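Local structure of Phosphoglucomutase/phosphomannomutase family protein (Burkholderia thailandensis, 3UW2) at residues R184-I189 against T211-A216; E220-F225 against I249-A254; E373-V378 against A383-L388. The protein probably catalyses the intramolecular transfer of a phosphoryl group on sugar phosphates, as a metal-dependent member of the phosphohexose mutase family. All blocks are in the same frame, centred on the assembly; numbering follows the deposited sequence.

Interaction 1. Residues R184-I189 against T211-A216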
ATOM      1  N   ARG A 184      19.546  -5.651  -7.008  1.00 32.36           N
ATOM      2  CA  ARG A 184      19.047  -6.721  -6.152  1.00 32.47           C
ATOM      3  C   ARG A 184      17.851  -7.368  -6.853  1.00 30.46           C
ATOM      4  O   ARG A 184      17.715  -8.596  -6.832  1.00 32.82           O
ATOM      5  CB  ARG A 184      18.760  -6.228  -4.717  1.00 31.14           C
ATOM      6  CG  ARG A 184      17.867  -7.135  -3.891  1.00 30.74           C
ATOM      7  CD  ARG A 184      18.507  -8.495  -3.545  1.00 33.17           C
ATOM      8  NE  ARG A 184      17.614  -9.280  -2.687  1.00 31.05           N
ATOM      9  CZ  ARG A 184      16.576  -9.996  -3.140  1.00 30.55           C
ATOM     10  NH1 ARG A 184      16.281 -10.052  -4.451  1.00 30.44           N
ATOM     11  NH2 ARG A 184      15.806 -10.649  -2.285  1.00 29.35           N
ATOM     12  N   ILE A 185      16.987  -6.579  -7.480  1.00 28.65           N
ATOM     13  CA  ILE A 185      15.850  -7.131  -8.188  1.00 28.18           C
ATOM     14  C   ILE A 185      16.229  -7.877  -9.514  1.00 31.30           C
ATOM     15  O   ILE A 185      15.760  -9.020  -9.795  1.00 32.55           O
ATOM     16  CB  ILE A 185      14.777  -6.048  -8.442  1.00 26.63           C
ATOM     17  CG1 ILE A 185      14.177  -5.556  -7.069  1.00 26.25           C
ATOM     18  CG2 ILE A 185      13.705  -6.652  -9.336  1.00 25.79           C
ATOM     19  CD1 ILE A 185      13.300  -4.307  -7.194  1.00 25.06           C
ATOM     20  N   VAL A 186      17.067  -7.217 -10.305  1.00 32.75           N
ATOM     21  CA  VAL A 186      17.563  -7.728 -11.600  1.00 34.54           C
ATOM     22  C   VAL A 186      18.326  -9.052 -11.472  1.00 36.25           C
ATOM     23  O   VAL A 186      18.129  -9.945 -12.287  1.00 35.47           O
ATOM     24  CB  VAL A 186      18.369  -6.610 -12.334  1.00 36.41           C
ATOM     25  CG1 VAL A 186      19.244  -7.143 -13.471  1.00 41.54           C
ATOM     26  CG2 VAL A 186      17.385  -5.566 -12.867  1.00 32.40           C
ATOM     27  N   GLY A 187      19.173  -9.178 -10.444  1.00 36.30           N
ATOM     28  CA  GLY A 187      19.930 -10.404 -10.186  1.00 33.82           C
ATOM     29  C   GLY A 187      19.034 -11.575  -9.759  1.00 36.77           C
ATOM     30  O   GLY A 187      19.479 -12.697  -9.816  1.00 37.71           O
ATOM     31  N   ASP A 188      17.773 -11.339  -9.343  1.00 33.22           N
ATOM     32  CA  ASP A 188      16.878 -12.475  -8.966  1.00 35.28           C
ATOM     33  C   ASP A 188      15.735 -12.699  -9.965  1.00 32.72           C
ATOM     34  O   ASP A 188      15.072 -13.711  -9.909  1.00 34.66           O
ATOM     35  CB  ASP A 188      16.290 -12.364  -7.519  1.00 34.06           C
ATOM     36  CG  ASP A 188      15.568 -13.676  -7.058  1.00 37.60           C
ATOM     37  OD1 ASP A 188      16.181 -14.789  -7.077  1.00 36.96           O
ATOM     38  OD2 ASP A 188      14.367 -13.614  -6.679  1.00 36.13           O
ATOM     39  N   ILE A 189      15.480 -11.748 -10.843  1.00 32.92           N
ATOM     40  CA  ILE A 189      14.397 -11.890 -11.799  1.00 32.27           C
ATOM     41  C   ILE A 189      14.924 -11.777 -13.232  1.00 35.04           C
ATOM     42  O   ILE A 189      15.529 -10.778 -13.631  1.00 35.64           O
ATOM     43  CB  ILE A 189      13.264 -10.856 -11.549  1.00 33.23           C
ATOM     44  CG1 ILE A 189      12.580 -11.072 -10.178  1.00 29.77           C
ATOM     45  CG2 ILE A 189      12.269 -10.967 -12.713  1.00 33.97           C
ATOM     46  CD1 ILE A 189      11.549  -9.970  -9.806  1.00 27.59           C
ATOM     47  N   THR A 211      11.038   3.163 -14.446  1.00 28.22           N
ATOM     48  CA  THR A 211      11.435   3.023 -15.854  1.00 28.80           C
ATOM     49  C   THR A 211      12.819   2.425 -15.954  1.00 29.74           C
ATOM     50  O   THR A 211      13.040   1.527 -16.761  1.00 30.52           O
ATOM     51  CB  THR A 211      11.273   4.331 -16.662  1.00 30.95           C
ATOM     52  OG1 THR A 211      11.954   5.403 -15.983  1.00 36.10           O
ATOM     53  CG2 THR A 211       9.769   4.668 -16.750  1.00 28.07           C
ATOM     54  N   ARG A 212      13.738   2.900 -15.098  1.00 28.27           N
ATOM     55  CA  ARG A 212      15.077   2.318 -14.978  1.00 30.69           C
ATOM     56  C   ARG A 212      15.001   0.804 -14.722  1.00 30.01           C
ATOM     57  O   ARG A 212      15.692   0.034 -15.412  1.00 31.85           O
ATOM     58  CB  ARG A 212      15.844   2.949 -13.830  1.00 29.04           C
ATOM     59  CG  ARG A 212      17.249   2.385 -13.652  1.00 30.93           C
ATOM     60  CD  ARG A 212      18.027   3.138 -12.558  1.00 33.78           C
ATOM     61  NE  ARG A 212      19.271   2.373 -12.416  1.00 33.52           N
ATOM     62  CZ  ARG A 212      20.224   2.563 -11.516  1.00 36.61           C
ATOM     63  NH1 ARG A 212      20.145   3.539 -10.652  1.00 34.47           N
ATOM     64  NH2 ARG A 212      21.296   1.769 -11.557  1.00 42.01           N
ATOM     65  N   LEU A 213      14.189   0.402 -13.746  1.00 29.14           N
ATOM     66  CA  LEU A 213      14.047  -1.032 -13.367  1.00 28.38           C
ATOM     67  C   LEU A 213      13.533  -1.883 -14.518  1.00 28.84           C
ATOM     68  O   LEU A 213      14.155  -2.899 -14.840  1.00 30.35           O
ATOM     69  CB  LEU A 213      13.136  -1.207 -12.127  1.00 24.38           C
ATOM     70  CG  LEU A 213      12.756  -2.619 -11.722  1.00 26.96           C
ATOM     71  CD1 LEU A 213      14.059  -3.341 -11.323  1.00 26.80           C
ATOM     72  CD2 LEU A 213      11.720  -2.646 -10.564  1.00 26.18           C
ATOM     73  N   PHE A 214      12.400  -1.488 -15.129  1.00 28.16           N
ATOM     74  CA  PHE A 214      11.812  -2.318 -16.161  1.00 30.37           C
ATOM     75  C   PHE A 214      12.676  -2.331 -17.440  1.00 33.01           C
ATOM     76  O   PHE A 214      12.742  -3.350 -18.146  1.00 30.24           O
ATOM     77  CB  PHE A 214      10.340  -1.952 -16.413  1.00 28.58           C
ATOM     78  CG  PHE A 214       9.476  -2.020 -15.164  1.00 28.51           C
ATOM     79  CD1 PHE A 214       9.618  -3.067 -14.225  1.00 32.37           C
ATOM     80  CD2 PHE A 214       8.505  -1.050 -14.938  1.00 28.69           C
ATOM     81  CE1 PHE A 214       8.819  -3.145 -13.061  1.00 33.69           C
ATOM     82  CE2 PHE A 214       7.720  -1.067 -13.781  1.00 30.49           C
ATOM     83  CZ  PHE A 214       7.849  -2.128 -12.839  1.00 31.71           C
ATOM     84  N   LYS A 215      13.407  -1.232 -17.714  1.00 32.77           N
ATOM     85  CA  LYS A 215      14.416  -1.302 -18.802  1.00 34.91           C
ATOM     86  C   LYS A 215      15.532  -2.281 -18.487  1.00 34.20           C
ATOM     87  O   LYS A 215      15.992  -3.011 -19.389  1.00 32.57           O
ATOM     88  CB  LYS A 215      14.987   0.078 -19.221  1.00 35.55           C
ATOM     89  CG  LYS A 215      13.974   0.883 -19.995  1.00 41.61           C
ATOM     90  CD  LYS A 215      14.459   2.285 -20.368  1.00 45.99           C
ATOM     91  CE  LYS A 215      13.712   2.655 -21.654  1.00 51.48           C
ATOM     92  NZ  LYS A 215      13.942   4.019 -22.233  1.00 63.42           N
ATOM     93  N   ALA A 216      15.991  -2.252 -17.233  1.00 32.47           N
ATOM     94  CA  ALA A 216      17.001  -3.179 -16.745  1.00 34.85           C
ATOM     95  C   ALA A 216      16.520  -4.650 -16.849  1.00 35.12           C
ATOM     96  O   ALA A 216      17.329  -5.559 -17.025  1.00 33.83           O
ATOM     97  CB  ALA A 216      17.345  -2.876 -15.292  1.00 33.86           C
TER
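The carbonyl oxygen of Ile185, a residue that meets Leu213 across this contact, takes two backbone N-H groups from the turn that follows it. Asp188 N lies 3.1 Å from Ile185 O, and Ile189 N makes a weak hydrogen bond to that same Ile185 O at 2.9 Å. These bonds close the turn there, while the CA-CB bonds of Ile185 and Val186 point toward helix 206-216. No hydrogen bond crosses between the segments: the 172 Å² buried between them comes from four apolar side chains.

Two branches of Ile185 share the work against Leu213. Its CG2 methyl stands 3.9 Å from Leu213 CD1, and its CD1 is 4.1 Å from Leu213 CD2, so Ile185 meets both prongs of the leucine fork, the two side chains crossing at about a right angle. The CA-CB bond of Leu213 is not aimed straight at its partner; the trans first torsion (chi1 173°) and the turn at chi2 (64°) carry both methyls across.

Val186 makes the tightest contact. Its CG2, opposite the carbonyl carbon and beside the backbone N, comes to 3.6 Å from Ala216 CB. The same Val186 CG2 touches Leu213 CD1 more loosely, at 4.3 Å. A side chain as short as that of Ala216 reaches the valine because the backbones are close, with Val186 CA and Ala216 CA 6.9 Å apart.

Ala216 also packs on Val182, one turn before Val186 on helix 178-186, and Ile185 reaches Trp358 and Tyr366, the latter on helix 364-375. Phe214, on the same helix as Leu213, sets its ring edge-to-face with Phe261 of strand 259-263. The contact therefore packs the C-terminal part of helix 178-186 against the crossover helix 206-216, which links the parallel strands 197-200 and 221-224.

Interaction 2. Residues E220-F225 against I249-A254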
ATOM      1  N   GLU A 220      10.787  -2.887 -23.196  1.00 35.37           N
ATOM      2  CA  GLU A 220      10.541  -1.616 -23.893  1.00 39.43           C
ATOM      3  C   GLU A 220       9.337  -0.935 -23.271  1.00 35.05           C
ATOM      4  O   GLU A 220       8.360  -1.588 -22.899  1.00 35.41           O
ATOM      5  CB  GLU A 220      10.305  -1.825 -25.409  1.00 43.30           C
ATOM      6  CG  GLU A 220      11.598  -1.856 -26.178  1.00 51.89           C
ATOM      7  CD  GLU A 220      11.369  -2.119 -27.664  1.00 65.82           C
ATOM      8  OE1 GLU A 220      12.138  -2.948 -28.243  1.00 66.40           O
ATOM      9  OE2 GLU A 220      10.415  -1.510 -28.241  1.00 63.89           O
ATOM     10  N   LEU A 221       9.410   0.377 -23.135  1.00 33.98           N
ATOM     11  CA  LEU A 221       8.422   1.119 -22.349  1.00 32.85           C
ATOM     12  C   LEU A 221       7.746   2.178 -23.184  1.00 35.37           C
ATOM     13  O   LEU A 221       8.394   2.761 -24.037  1.00 37.56           O
ATOM     14  CB  LEU A 221       9.107   1.774 -21.172  1.00 33.79           C
ATOM     15  CG  LEU A 221       9.873   0.854 -20.231  1.00 36.06           C
ATOM     16  CD1 LEU A 221      10.341   1.715 -19.064  1.00 36.95           C
ATOM     17  CD2 LEU A 221       9.097  -0.362 -19.722  1.00 32.83           C
ATOM     18  N   VAL A 222       6.442   2.346 -23.013  1.00 32.74           N
ATOM     19  CA  VAL A 222       5.813   3.532 -23.498  1.00 34.40           C
ATOM     20  C   VAL A 222       5.505   4.319 -22.211  1.00 32.47           C
ATOM     21  O   VAL A 222       4.674   3.919 -21.426  1.00 29.70           O
ATOM     22  CB  VAL A 222       4.502   3.308 -24.286  1.00 33.76           C
ATOM     23  CG1 VAL A 222       4.138   4.651 -24.869  1.00 33.00           C
ATOM     24  CG2 VAL A 222       4.675   2.298 -25.413  1.00 33.01           C
ATOM     25  N   GLU A 223       6.218   5.428 -21.998  1.00 30.89           N
ATOM     26  CA  GLU A 223       6.108   6.163 -20.763  1.00 31.23           C
ATOM     27  C   GLU A 223       4.987   7.237 -20.746  1.00 30.96           C
ATOM     28  O   GLU A 223       4.820   8.040 -21.706  1.00 29.56           O
ATOM     29  CB  GLU A 223       7.469   6.809 -20.471  1.00 29.96           C
ATOM     30  CG  GLU A 223       8.575   5.752 -20.368  1.00 31.22           C
ATOM     31  CD  GLU A 223       9.922   6.318 -19.976  1.00 35.47           C
ATOM     32  OE1 GLU A 223       9.994   7.314 -19.223  1.00 34.02           O
ATOM     33  OE2 GLU A 223      10.939   5.735 -20.381  1.00 39.49           O
ATOM     34  N   LEU A 224       4.292   7.308 -19.618  1.00 28.31           N
ATOM     35  CA  LEU A 224       3.304   8.344 -19.400  1.00 28.46           C
ATOM     36  C   LEU A 224       3.623   9.066 -18.098  1.00 26.13           C
ATOM     37  O   LEU A 224       3.644   8.430 -17.047  1.00 25.36           O
ATOM     38  CB  LEU A 224       1.873   7.756 -19.317  1.00 28.40           C
ATOM     39  CG  LEU A 224       1.234   7.329 -20.637  1.00 28.79           C
ATOM     40  CD1 LEU A 224       0.065   6.372 -20.318  1.00 29.80           C
ATOM     41  CD2 LEU A 224       0.808   8.533 -21.461  1.00 30.12           C
ATOM     42  N   PHE A 225       3.915  10.371 -18.168  1.00 26.25           N
ATOM     43  CA  PHE A 225       4.078  11.221 -16.965  1.00 27.91           C
ATOM     44  C   PHE A 225       5.130  10.643 -15.988  1.00 27.51           C
ATOM     45  O   PHE A 225       4.877  10.514 -14.784  1.00 23.92           O
ATOM     46  CB  PHE A 225       2.716  11.450 -16.251  1.00 27.31           C
ATOM     47  CG  PHE A 225       1.588  11.564 -17.202  1.00 28.02           C
ATOM     48  CD1 PHE A 225       1.584  12.567 -18.189  1.00 27.73           C
ATOM     49  CD2 PHE A 225       0.499  10.701 -17.124  1.00 28.95           C
ATOM     50  CE1 PHE A 225       0.528  12.671 -19.106  1.00 31.03           C
ATOM     51  CE2 PHE A 225      -0.556  10.808 -18.047  1.00 28.14           C
ATOM     52  CZ  PHE A 225      -0.554  11.788 -19.039  1.00 28.62           C
ATOM     53  N   ILE A 249      -5.104   3.249 -20.713  1.00 32.33           N
ATOM     54  CA  ILE A 249      -6.028   2.431 -21.522  1.00 34.54           C
ATOM     55  C   ILE A 249      -5.928   2.901 -22.985  1.00 37.46           C
ATOM     56  O   ILE A 249      -5.847   2.090 -23.920  1.00 38.37           O
ATOM     57  CB  ILE A 249      -7.482   2.531 -21.011  1.00 37.24           C
ATOM     58  CG1 ILE A 249      -7.704   1.672 -19.752  1.00 37.37           C
ATOM     59  CG2 ILE A 249      -8.539   2.224 -22.119  1.00 39.12           C
ATOM     60  CD1 ILE A 249      -8.936   2.068 -18.963  1.00 39.20           C
ATOM     61  N   ALA A 250      -5.912   4.229 -23.182  1.00 36.09           N
ATOM     62  CA  ALA A 250      -5.833   4.803 -24.521  1.00 34.76           C
ATOM     63  C   ALA A 250      -4.495   4.461 -25.160  1.00 36.52           C
ATOM     64  O   ALA A 250      -4.435   4.201 -26.354  1.00 37.83           O
ATOM     65  CB  ALA A 250      -6.069   6.320 -24.493  1.00 34.02           C
ATOM     66  N   LYS A 251      -3.413   4.490 -24.400  1.00 33.41           N
ATOM     67  CA  LYS A 251      -2.109   4.174 -24.909  1.00 34.99           C
ATOM     68  C   LYS A 251      -1.952   2.717 -25.330  1.00 37.47           C
ATOM     69  O   LYS A 251      -1.273   2.436 -26.332  1.00 39.27           O
ATOM     70  CB  LYS A 251      -1.039   4.501 -23.847  1.00 35.01           C
ATOM     71  CG  LYS A 251       0.314   4.777 -24.409  1.00 37.71           C
ATOM     72  CD  LYS A 251       0.299   5.887 -25.488  1.00 36.80           C
ATOM     73  CE  LYS A 251       0.508   7.268 -24.889  1.00 37.53           C
ATOM     74  NZ  LYS A 251       0.233   8.282 -25.971  1.00 34.41           N
ATOM     75  N   LEU A 252      -2.543   1.795 -24.551  1.00 35.41           N
ATOM     76  CA  LEU A 252      -2.611   0.416 -24.920  1.00 35.42           C
ATOM     77  C   LEU A 252      -3.441   0.207 -26.242  1.00 37.30           C
ATOM     78  O   LEU A 252      -3.141  -0.745 -27.008  1.00 38.08           O
ATOM     79  CB  LEU A 252      -3.131  -0.454 -23.741  1.00 35.05           C
ATOM     80  CG  LEU A 252      -2.132  -0.686 -22.551  1.00 34.56           C
ATOM     81  CD1 LEU A 252      -2.894  -1.146 -21.313  1.00 33.22           C
ATOM     82  CD2 LEU A 252      -1.064  -1.716 -22.913  1.00 33.32           C
ATOM     83  N   LYS A 253      -4.474   1.026 -26.495  1.00 37.20           N
ATOM     84  CA  LYS A 253      -5.208   0.918 -27.796  1.00 42.80           C
ATOM     85  C   LYS A 253      -4.349   1.427 -28.940  1.00 43.94           C
ATOM     86  O   LYS A 253      -4.440   0.935 -30.039  1.00 43.11           O
ATOM     87  CB  LYS A 253      -6.571   1.651 -27.804  1.00 47.76           C
ATOM     88  CG  LYS A 253      -7.670   0.974 -26.975  1.00 52.83           C
ATOM     89  CD  LYS A 253      -8.982   1.763 -26.903  1.00 57.96           C
ATOM     90  CE  LYS A 253      -9.794   1.401 -25.631  1.00 54.49           C
ATOM     91  NZ  LYS A 253      -9.577   0.013 -25.062  1.00 55.76           N
ATOM     92  N   ALA A 254      -3.498   2.422 -28.679  1.00 41.75           N
ATOM     93  CA  ALA A 254      -2.862   3.147 -29.771  1.00 42.02           C
ATOM     94  C   ALA A 254      -1.420   2.744 -30.070  1.00 40.43           C
ATOM     95  O   ALA A 254      -0.811   3.303 -30.967  1.00 40.56           O
ATOM     96  CB  ALA A 254      -2.982   4.636 -29.548  1.00 39.49           C
TER
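Lys251 meets Val222 and Leu224 with its aliphatic chain. Val222 CG1 lies 3.9 Å from Lys251 CG and 4.1 Å from Lys251 CD. Leu224 takes both ends of the same chain: its CD1 is 4.1 Å from Lys251 CB, while its CD2 makes the closest approach, 3.7 Å to Lys251 CE. The lysine is folded, with bends at chi2 (54°) and chi3 (90°) that bring CE back against Leu224 CD2, and in this form it touches both residues. The contact is purely van der Waals and buries 144 Å². Leu224 and Lys251 also touch a crystal neighbour, so the lattice may influence the lysine's pose.

Behind this shell, backbone hydrogen bonds set each side. Val222 is bonded to Leu197 and Val199, and Leu224 to Val199 and Ala201; on the helix, Lys253 N bonds Ile249 O at 3.1 Å, closing the turn that carries Lys251.

Val222 and Leu224 point toward helix 246-254, whereas Leu221 and Glu223 pack on helix 206-216. Strand 221-224, outermost in its four-stranded mixed sheet, is thus held between helices on its two faces, in keeping with an alpha/beta/alpha domain.

Interaction 3. Residues E373-V378 against A383-L388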
ATOM      1  N   GLU A 373       7.620 -11.305 -14.426  1.00 33.77           N
ATOM      2  CA  GLU A 373       8.240 -12.632 -14.402  1.00 34.09           C
ATOM      3  C   GLU A 373       7.228 -13.732 -14.817  1.00 34.30           C
ATOM      4  O   GLU A 373       7.580 -14.668 -15.568  1.00 33.13           O
ATOM      5  CB  GLU A 373       8.724 -12.929 -12.983  1.00 32.66           C
ATOM      6  CG  GLU A 373       9.372 -14.308 -12.826  1.00 34.07           C
ATOM      7  CD  GLU A 373       9.897 -14.509 -11.409  1.00 34.16           C
ATOM      8  OE1 GLU A 373       9.091 -14.664 -10.425  1.00 32.34           O
ATOM      9  OE2 GLU A 373      11.118 -14.482 -11.280  1.00 33.97           O
ATOM     10  N   ILE A 374       6.007 -13.613 -14.295  1.00 31.23           N
ATOM     11  CA  ILE A 374       4.932 -14.539 -14.586  1.00 31.76           C
ATOM     12  C   ILE A 374       4.340 -14.320 -15.984  1.00 35.30           C
ATOM     13  O   ILE A 374       4.215 -15.289 -16.748  1.00 36.21           O
ATOM     14  CB  ILE A 374       3.817 -14.448 -13.531  1.00 30.18           C
ATOM     15  CG1 ILE A 374       4.356 -14.883 -12.136  1.00 29.04           C
ATOM     16  CG2 ILE A 374       2.611 -15.305 -13.939  1.00 30.16           C
ATOM     17  CD1 ILE A 374       3.447 -14.583 -10.970  1.00 30.37           C
ATOM     18  N   LEU A 375       3.955 -13.073 -16.304  1.00 33.14           N
ATOM     19  CA  LEU A 375       3.339 -12.712 -17.596  1.00 33.26           C
ATOM     20  C   LEU A 375       4.269 -13.060 -18.771  1.00 35.72           C
ATOM     21  O   LEU A 375       3.821 -13.530 -19.825  1.00 35.94           O
ATOM     22  CB  LEU A 375       3.031 -11.207 -17.632  1.00 31.23           C
ATOM     23  CG  LEU A 375       1.920 -10.741 -16.667  1.00 30.22           C
ATOM     24  CD1 LEU A 375       1.594  -9.262 -16.916  1.00 28.70           C
ATOM     25  CD2 LEU A 375       0.690 -11.633 -16.710  1.00 31.03           C
ATOM     26  N   ALA A 376       5.575 -12.895 -18.574  1.00 34.10           N
ATOM     27  CA  ALA A 376       6.503 -13.171 -19.675  1.00 35.99           C
ATOM     28  C   ALA A 376       6.552 -14.647 -20.100  1.00 35.99           C
ATOM     29  O   ALA A 376       7.032 -14.963 -21.175  1.00 36.85           O
ATOM     30  CB  ALA A 376       7.913 -12.615 -19.364  1.00 35.03           C
ATOM     31  N   ARG A 377       6.049 -15.547 -19.274  1.00 36.79           N
ATOM     32  CA  ARG A 377       5.982 -16.983 -19.666  1.00 39.03           C
ATOM     33  C   ARG A 377       4.874 -17.318 -20.669  1.00 42.19           C
ATOM     34  O   ARG A 377       4.783 -18.446 -21.115  1.00 40.29           O
ATOM     35  CB  ARG A 377       5.890 -17.873 -18.408  1.00 36.07           C
ATOM     36  CG  ARG A 377       7.122 -17.649 -17.530  1.00 38.20           C
ATOM     37  CD  ARG A 377       6.940 -18.192 -16.113  1.00 41.07           C
ATOM     38  NE  ARG A 377       8.194 -18.099 -15.342  1.00 39.44           N
ATOM     39  CZ  ARG A 377       8.216 -18.008 -14.021  1.00 36.86           C
ATOM     40  NH1 ARG A 377       7.074 -17.943 -13.345  1.00 35.12           N
ATOM     41  NH2 ARG A 377       9.361 -17.917 -13.382  1.00 34.39           N
ATOM     42  N   VAL A 378       4.024 -16.355 -21.036  1.00 40.86           N
ATOM     43  CA  VAL A 378       2.893 -16.692 -21.929  1.00 40.89           C
ATOM     44  C   VAL A 378       2.877 -15.744 -23.122  1.00 40.45           C
ATOM     45  O   VAL A 378       3.470 -14.676 -23.076  1.00 38.54           O
ATOM     46  CB  VAL A 378       1.515 -16.687 -21.196  1.00 42.03           C
ATOM     47  CG1 VAL A 378       1.496 -17.723 -20.053  1.00 41.83           C
ATOM     48  CG2 VAL A 378       1.134 -15.269 -20.718  1.00 39.48           C
ATOM     49  N   ALA A 383      -4.843 -12.412 -21.818  1.00 37.53           N
ATOM     50  CA  ALA A 383      -5.727 -13.611 -21.711  1.00 38.36           C
ATOM     51  C   ALA A 383      -5.499 -14.289 -20.336  1.00 35.80           C
ATOM     52  O   ALA A 383      -6.460 -14.639 -19.641  1.00 36.54           O
ATOM     53  CB  ALA A 383      -5.522 -14.587 -22.885  1.00 35.78           C
ATOM     54  N   LEU A 384      -4.232 -14.421 -19.929  1.00 35.11           N
ATOM     55  CA  LEU A 384      -3.871 -14.956 -18.597  1.00 34.74           C
ATOM     56  C   LEU A 384      -4.515 -14.144 -17.483  1.00 33.36           C
ATOM     57  O   LEU A 384      -5.145 -14.696 -16.595  1.00 31.46           O
ATOM     58  CB  LEU A 384      -2.355 -15.020 -18.410  1.00 34.94           C
ATOM     59  CG  LEU A 384      -1.792 -15.694 -17.132  1.00 37.16           C
ATOM     60  CD1 LEU A 384      -2.140 -17.182 -17.046  1.00 39.07           C
ATOM     61  CD2 LEU A 384      -0.297 -15.520 -16.992  1.00 35.73           C
ATOM     62  N   LEU A 385      -4.427 -12.820 -17.548  1.00 33.59           N
ATOM     63  CA  LEU A 385      -5.038 -11.993 -16.494  1.00 32.45           C
ATOM     64  C   LEU A 385      -6.563 -12.022 -16.550  1.00 33.85           C
ATOM     65  O   LEU A 385      -7.212 -12.224 -15.527  1.00 33.09           O
ATOM     66  CB  LEU A 385      -4.586 -10.526 -16.615  1.00 33.35           C
ATOM     67  CG  LEU A 385      -3.087 -10.299 -16.271  1.00 30.27           C
ATOM     68  CD1 LEU A 385      -2.673  -8.948 -16.822  1.00 31.16           C
ATOM     69  CD2 LEU A 385      -2.838 -10.335 -14.774  1.00 30.65           C
ATOM     70  N   ASN A 386      -7.133 -11.837 -17.733  1.00 32.84           N
ATOM     71  CA  ASN A 386      -8.599 -11.848 -17.857  1.00 36.62           C
ATOM     72  C   ASN A 386      -9.234 -13.159 -17.427  1.00 37.17           C
ATOM     73  O   ASN A 386     -10.394 -13.181 -17.033  1.00 37.24           O
ATOM     74  CB  ASN A 386      -9.098 -11.432 -19.261  1.00 36.78           C
ATOM     75  CG  ASN A 386      -8.876  -9.922 -19.523  1.00 38.44           C
ATOM     76  OD1 ASN A 386      -9.161  -9.081 -18.650  1.00 36.49           O
ATOM     77  ND2 ASN A 386      -8.350  -9.579 -20.711  1.00 38.04           N
ATOM     78  N   GLY A 387      -8.499 -14.250 -17.550  1.00 37.36           N
ATOM     79  CA  GLY A 387      -9.083 -15.534 -17.259  1.00 36.78           C
ATOM     80  C   GLY A 387      -9.000 -15.895 -15.771  1.00 35.95           C
ATOM     81  O   GLY A 387      -9.544 -16.908 -15.391  1.00 34.22           O
ATOM     82  N   LEU A 388      -8.326 -15.075 -14.947  1.00 33.56           N
ATOM     83  CA  LEU A 388      -8.402 -15.223 -13.478  1.00 33.73           C
ATOM     84  C   LEU A 388      -9.857 -15.233 -13.045  1.00 33.44           C
ATOM     85  O   LEU A 388     -10.675 -14.683 -13.734  1.00 33.07           O
ATOM     86  CB  LEU A 388      -7.599 -14.116 -12.789  1.00 32.93           C
ATOM     87  CG  LEU A 388      -6.057 -14.330 -12.899  1.00 31.29           C
ATOM     88  CD1 LEU A 388      -5.352 -13.021 -12.667  1.00 30.55           C
ATOM     89  CD2 LEU A 388      -5.622 -15.322 -11.859  1.00 29.49           C
TER
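Leu375 and Leu384 mark the closest backbone approach, their CA atoms 7.6 Å apart, where the C-terminal part of helix 364-375 faces the short helix 381-386. The first segment contains a type I beta turn from Leu375 to Val378, closed by Val378 N bonding Leu375 O at 3.1 Å. Overlapping it by all but one residue, a second turn has Arg377 N bonding Ile374 O, also at 3.1 Å. In the second segment the bond from Gly387 N to Ala383 O, at 2.9 Å, keeps the helical turn that presents Leu384 and Leu385 together.

Leu384 is the hub, and one methyl does nearly all its touching. Its CD2 is 4.0 Å from Leu375 CD2, and Val378 CG2 reaches the same Leu384 CD2, also at 4.0 Å. Ile374 CG2 adds a looser contact at 4.2 Å to Leu384 CD2. The trans chi1 of Leu384 (-174°) extends the side chain toward these three residues, which the helix and the turn bring together. In Val378, chi1 of -60° places CG2 between the backbone N and the carbonyl carbon, and the valine meets Leu384 at about a right angle. Leu375 CD2 has a second neighbour, Leu385 CG at 4.0 Å, so this methyl sits against both leucines.

Leu375 and Leu385 both continue onto Ile259 of strand 259-263, and Ile374 packs on Leu288 and Phe289 of helix 282-296. Leu384 O is hydrogen-bonded to a glycerol, probably from the crystallisation liquor.

With only carbon meeting carbon and 205 Å² buried, no directional bond fixes the pairing of the segments. The contact rests on van der Waals packing of apolar side chains, while backbone hydrogen bonds within each segment fix the CA positions from which those side chains project.

Along the chain the three contacts follow in series, none nested within or crossing another. Interaction 1 closes the excursion from helix 178-186 through strand 197-200 to helix 206-216. Interaction 2 follows and closes the long connection between strand 221-224 and helix 246-254. These two touch, since helix 206-216 and strand 221-224 are consecutive and pack together, so helix, strand and helix form successive layers. Interaction 3, far later, closes the short link between helices 364-375 and 381-386. It meets interaction 1 where Ile189 packs on Glu373, and Arg357 makes salt bridges to Asp188 and Glu373, tying domain II to domain III. Interactions 2 and 3 do not touch, their nearest atoms being about 9 Å apart.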